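Local atomic coordinates of erythrocyte binding antigen 140 (Plasmodium falciparum, PDB entry 4GF2), a protein that probably binds a receptor on the host erythrocyte surface, thought to be sialylated glycophorin C, through two Duffy-binding-like domains during invasion by the malaria parasite. Residues W23-C35 with T231-K243. The protein carries 3 engineered substitutions. Residues are numbered along the deposited sequence; the frame is centred on the assembly and turned at random.
Sequences WICRENSEKITVC and TQMEVLTNLYKKK
Val235 presses its two methyls against the beta hairpin of residues 23-35, at the disulfide and at Thr33. Val235 CG1 lies 3.7 Å from Cys35 SG. Val235 CG1 is anti to the backbone N (chi1 165°), which leaves Val235 CG2 to meet Thr33 CG2 at 3.5 Å; these two side chains cross at about a right angle. The Cys25-Cys35 disulfide links the two strands on the side facing the helix, and the CG of Gln232 packs against Cys25 SG.

Leucines extend the apolar contact in both directions. Leu236 CD2 touches the CB and O of Cys35, while its CD1 approaches the Trp23 ring obliquely. Leu239 spreads its methyls, with CD1 3.8 Å from Val34 CG1 and CD2 4.0 Å from Ile32 CG2. Ile32 and Leu239 run past each other in opposite directions. The extended Lys242 chain brings NZ tip to tip against Ile32 CD1.

The water-mediated contact lies at the Trp23 end. One water accepts from both Trp23 N and Gln232 NE2, the latter at 3.1 Å, and so bridges strand and helix. The extended Gln232 chain carries its amide past Trp23 CB. Gln232 OE1 accepts a hydrogen bond from Trp183 NE1, and the Trp183 and Trp23 rings meet edge-to-face. Trp23 NE1 donates a hydrogen bond to Asn186 OD1.

The hairpin tip is a type I turn, Asn28 to Lys31, with an Asx turn. Asn28 OD1 accepts from Glu30 N at 2.8 Å and from Ile32 N at 3.2 Å, from opposite faces of its amide plane. These bonds probably help hold the turn that brings Ile32 to the helix.

Within the first Duffy-binding-like region, the two-stranded sheet lies across the C-terminal part of helix 213-242; strand 33-35 crosses helix segment 231-242 at a signed angle of -110°. Helix 175-202 adjoins the contact through Trp183 and Ile176. Helices 252-259 and 265-269 pack on Met233, which points away from the hairpin.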
# COMPACT_ATOMS: atom_id res chain seq x y z
N TRP A 23 7.99 22.58 6.84
CA TRP A 23 8.66 22.50 8.13
C TRP A 23 9.75 21.45 8.08
O TRP A 23 9.51 20.29 7.72
CB TRP A 23 7.65 22.18 9.23
CG TRP A 23 6.76 23.34 9.58
CD1 TRP A 23 5.73 23.84 8.83
CD2 TRP A 23 6.83 24.15 10.75
NE1 TRP A 23 5.15 24.91 9.47
CE2 TRP A 23 5.81 25.12 10.65
CE3 TRP A 23 7.65 24.16 11.88
CZ2 TRP A 23 5.58 26.09 11.64
CZ3 TRP A 23 7.42 25.11 12.87
CH2 TRP A 23 6.40 26.06 12.73
N ILE A 24 10.96 21.85 8.44
CA ILE A 24 12.11 20.97 8.33
C ILE A 24 12.58 20.53 9.71
O ILE A 24 12.91 21.35 10.56
CB ILE A 24 13.27 21.66 7.58
CG1 ILE A 24 12.80 22.08 6.18
CG2 ILE A 24 14.45 20.72 7.46
CD1 ILE A 24 13.13 23.51 5.84
N CYS A 25 12.60 19.22 9.91
CA CYS A 25 13.01 18.65 11.19
C CYS A 25 14.44 18.13 11.12
O CYS A 25 14.81 17.41 10.19
CB CYS A 25 12.05 17.53 11.59
SG CYS A 25 10.34 18.10 11.79
N ARG A 26 15.24 18.53 12.10
CA ARG A 26 16.62 18.07 12.23
C ARG A 26 16.93 17.90 13.71
O ARG A 26 16.21 18.41 14.56
CB ARG A 26 17.59 19.09 11.63
CG ARG A 26 17.28 19.51 10.20
CD ARG A 26 18.28 20.54 9.70
NE ARG A 26 18.21 21.79 10.44
CZ ARG A 26 17.50 22.86 10.07
NH1 ARG A 26 16.79 22.85 8.95
NH2 ARG A 26 17.51 23.95 10.83
N GLU A 27 18.01 17.18 14.01
CA GLU A 27 18.47 17.10 15.39
C GLU A 27 19.61 18.10 15.61
O GLU A 27 20.52 18.19 14.79
CB GLU A 27 18.92 15.67 15.75
CG GLU A 27 20.20 15.22 15.08
CD GLU A 27 20.70 13.89 15.61
OE1 GLU A 27 19.93 13.18 16.30
OE2 GLU A 27 21.88 13.54 15.34
N ASN A 28 19.53 18.85 16.70
CA ASN A 28 20.56 19.83 17.03
C ASN A 28 21.73 19.19 17.77
O ASN A 28 21.79 17.96 17.91
CB ASN A 28 19.97 20.98 17.85
CG ASN A 28 19.45 20.53 19.21
OD1 ASN A 28 19.95 19.56 19.79
ND2 ASN A 28 18.46 21.24 19.72
N SER A 29 22.66 20.01 18.24
CA SER A 29 23.89 19.52 18.87
C SER A 29 23.61 18.60 20.05
O SER A 29 24.38 17.68 20.32
CB SER A 29 24.76 20.69 19.32
OG SER A 29 24.07 21.53 20.23
N GLU A 30 22.51 18.85 20.76
CA GLU A 30 22.17 18.05 21.93
C GLU A 30 21.39 16.79 21.57
O GLU A 30 20.74 16.19 22.42
CB GLU A 30 21.36 18.88 22.92
CG GLU A 30 22.00 20.20 23.30
CD GLU A 30 21.13 21.02 24.24
OE1 GLU A 30 20.39 20.42 25.04
OE2 GLU A 30 21.20 22.27 24.16
N LYS A 31 21.47 16.39 20.30
CA LYS A 31 20.75 15.20 19.82
C LYS A 31 19.24 15.38 19.94
O LYS A 31 18.48 14.42 19.85
CB LYS A 31 21.19 13.96 20.61
CG LYS A 31 22.68 13.68 20.55
CD LYS A 31 23.08 12.63 21.57
CE LYS A 31 24.58 12.38 21.56
NZ LYS A 31 25.00 11.47 22.66
N ILE A 32 18.81 16.62 20.13
CA ILE A 32 17.39 16.93 20.25
C ILE A 32 16.81 17.28 18.88
O ILE A 32 17.36 18.11 18.16
CB ILE A 32 17.15 18.13 21.20
CG1 ILE A 32 17.65 17.80 22.61
CG2 ILE A 32 15.68 18.51 21.23
CD1 ILE A 32 16.90 16.66 23.27
N THR A 33 15.70 16.65 18.53
CA THR A 33 15.00 16.96 17.28
C THR A 33 14.15 18.22 17.44
O THR A 33 13.45 18.39 18.44
CB THR A 33 14.10 15.80 16.83
OG1 THR A 33 14.90 14.68 16.45
CG2 THR A 33 13.24 16.21 15.64
N VAL A 34 14.21 19.09 16.44
CA VAL A 34 13.35 20.27 16.38
C VAL A 34 12.81 20.45 14.96
O VAL A 34 13.45 20.02 13.99
CB VAL A 34 14.09 21.56 16.79
CG1 VAL A 34 14.42 21.54 18.27
CG2 VAL A 34 15.34 21.76 15.95
N CYS A 35 11.65 21.08 14.84
CA CYS A 35 11.04 21.37 13.55
C CYS A 35 10.95 22.87 13.35
O CYS A 35 10.22 23.56 14.05
CB CYS A 35 9.65 20.75 13.46
SG CYS A 35 9.63 18.95 13.49
N THR A 231 4.36 13.23 12.65
CA THR A 231 5.68 13.18 13.26
C THR A 231 6.10 14.59 13.66
O THR A 231 6.68 14.80 14.73
CB THR A 231 6.74 12.55 12.33
OG1 THR A 231 6.99 13.41 11.21
CG2 THR A 231 6.28 11.18 11.82
N GLN A 232 5.77 15.57 12.81
CA GLN A 232 6.12 16.96 13.08
C GLN A 232 5.46 17.44 14.37
O GLN A 232 6.13 18.02 15.23
CB GLN A 232 5.69 17.86 11.91
CG GLN A 232 6.64 17.80 10.72
CD GLN A 232 6.20 18.71 9.58
OE1 GLN A 232 5.13 19.32 9.63
NE2 GLN A 232 7.02 18.80 8.54
N MET A 233 4.16 17.21 14.50
CA MET A 233 3.44 17.69 15.67
C MET A 233 3.94 17.00 16.93
O MET A 233 4.01 17.61 17.99
CB MET A 233 1.93 17.48 15.51
CG MET A 233 1.11 18.44 16.36
SD MET A 233 -0.67 18.15 16.29
CE MET A 233 -0.80 16.63 17.22
N GLU A 234 4.30 15.72 16.82
CA GLU A 234 4.86 15.00 17.95
C GLU A 234 6.07 15.76 18.49
O GLU A 234 6.14 16.08 19.67
CB GLU A 234 5.25 13.58 17.56
CG GLU A 234 4.07 12.64 17.39
CD GLU A 234 4.47 11.28 16.85
OE1 GLU A 234 5.69 10.99 16.80
OE2 GLU A 234 3.58 10.50 16.47
N VAL A 235 7.02 16.06 17.60
CA VAL A 235 8.20 16.82 17.99
C VAL A 235 7.81 18.11 18.70
O VAL A 235 8.20 18.35 19.84
CB VAL A 235 9.05 17.17 16.76
CG1 VAL A 235 10.06 18.27 17.10
CG2 VAL A 235 9.75 15.93 16.22
N LEU A 236 7.03 18.93 18.01
CA LEU A 236 6.64 20.23 18.53
C LEU A 236 5.92 20.11 19.87
O LEU A 236 6.14 20.91 20.78
CB LEU A 236 5.74 20.96 17.53
CG LEU A 236 6.40 21.34 16.20
CD1 LEU A 236 5.37 21.91 15.21
CD2 LEU A 236 7.53 22.33 16.42
N THR A 237 5.07 19.10 19.99
CA THR A 237 4.25 18.93 21.18
C THR A 237 5.09 18.45 22.36
O THR A 237 4.82 18.80 23.51
CB THR A 237 3.08 17.95 20.93
OG1 THR A 237 1.91 18.41 21.62
CG2 THR A 237 3.43 16.54 21.40
N ASN A 238 6.11 17.64 22.07
CA ASN A 238 7.02 17.17 23.11
C ASN A 238 7.92 18.31 23.57
O ASN A 238 8.21 18.44 24.75
CB ASN A 238 7.86 16.00 22.60
CG ASN A 238 7.03 14.79 22.24
OD1 ASN A 238 5.88 14.66 22.68
ND2 ASN A 238 7.59 13.90 21.43
N LEU A 239 8.35 19.14 22.62
CA LEU A 239 9.18 20.29 22.94
C LEU A 239 8.43 21.27 23.84
O LEU A 239 9.04 21.96 24.66
CB LEU A 239 9.64 20.99 21.66
CG LEU A 239 10.69 20.21 20.85
CD1 LEU A 239 10.93 20.89 19.52
CD2 LEU A 239 11.99 20.10 21.63
N TYR A 240 7.12 21.34 23.68
CA TYR A 240 6.31 22.19 24.54
C TYR A 240 6.40 21.70 25.98
O TYR A 240 6.82 22.44 26.87
CB TYR A 240 4.85 22.20 24.09
CG TYR A 240 3.99 23.13 24.91
CD1 TYR A 240 4.05 24.51 24.73
CD2 TYR A 240 3.12 22.64 25.87
CE1 TYR A 240 3.27 25.36 25.48
CE2 TYR A 240 2.33 23.49 26.62
CZ TYR A 240 2.41 24.85 26.42
OH TYR A 240 1.63 25.69 27.17
N LYS A 241 6.02 20.45 26.21
CA LYS A 241 6.07 19.85 27.54
C LYS A 241 7.46 20.02 28.14
O LYS A 241 7.60 20.43 29.29
CB LYS A 241 5.70 18.37 27.47
CG LYS A 241 4.23 18.11 27.16
CD LYS A 241 3.99 16.65 26.79
CE LYS A 241 2.52 16.39 26.52
NZ LYS A 241 2.29 15.05 25.89
N LYS A 242 8.48 19.71 27.35
CA LYS A 242 9.86 19.76 27.82
C LYS A 242 10.26 21.16 28.28
O LYS A 242 11.05 21.32 29.21
CB LYS A 242 10.81 19.29 26.72
CG LYS A 242 12.28 19.48 27.06
CD LYS A 242 13.19 18.82 26.05
CE LYS A 242 14.65 18.98 26.44
NZ LYS A 242 15.56 18.25 25.53
N LYS A 243 9.71 22.18 27.62
CA LYS A 243 10.02 23.56 27.97
C LYS A 243 9.14 24.06 29.11
O LYS A 243 9.25 25.22 29.52
CB LYS A 243 9.87 24.46 26.75
CG LYS A 243 10.98 24.29 25.72
CD LYS A 243 10.67 25.07 24.45
CE LYS A 243 11.87 25.10 23.51
NZ LYS A 243 12.96 26.00 23.99
O HOH W 1 6.36 20.21 5.89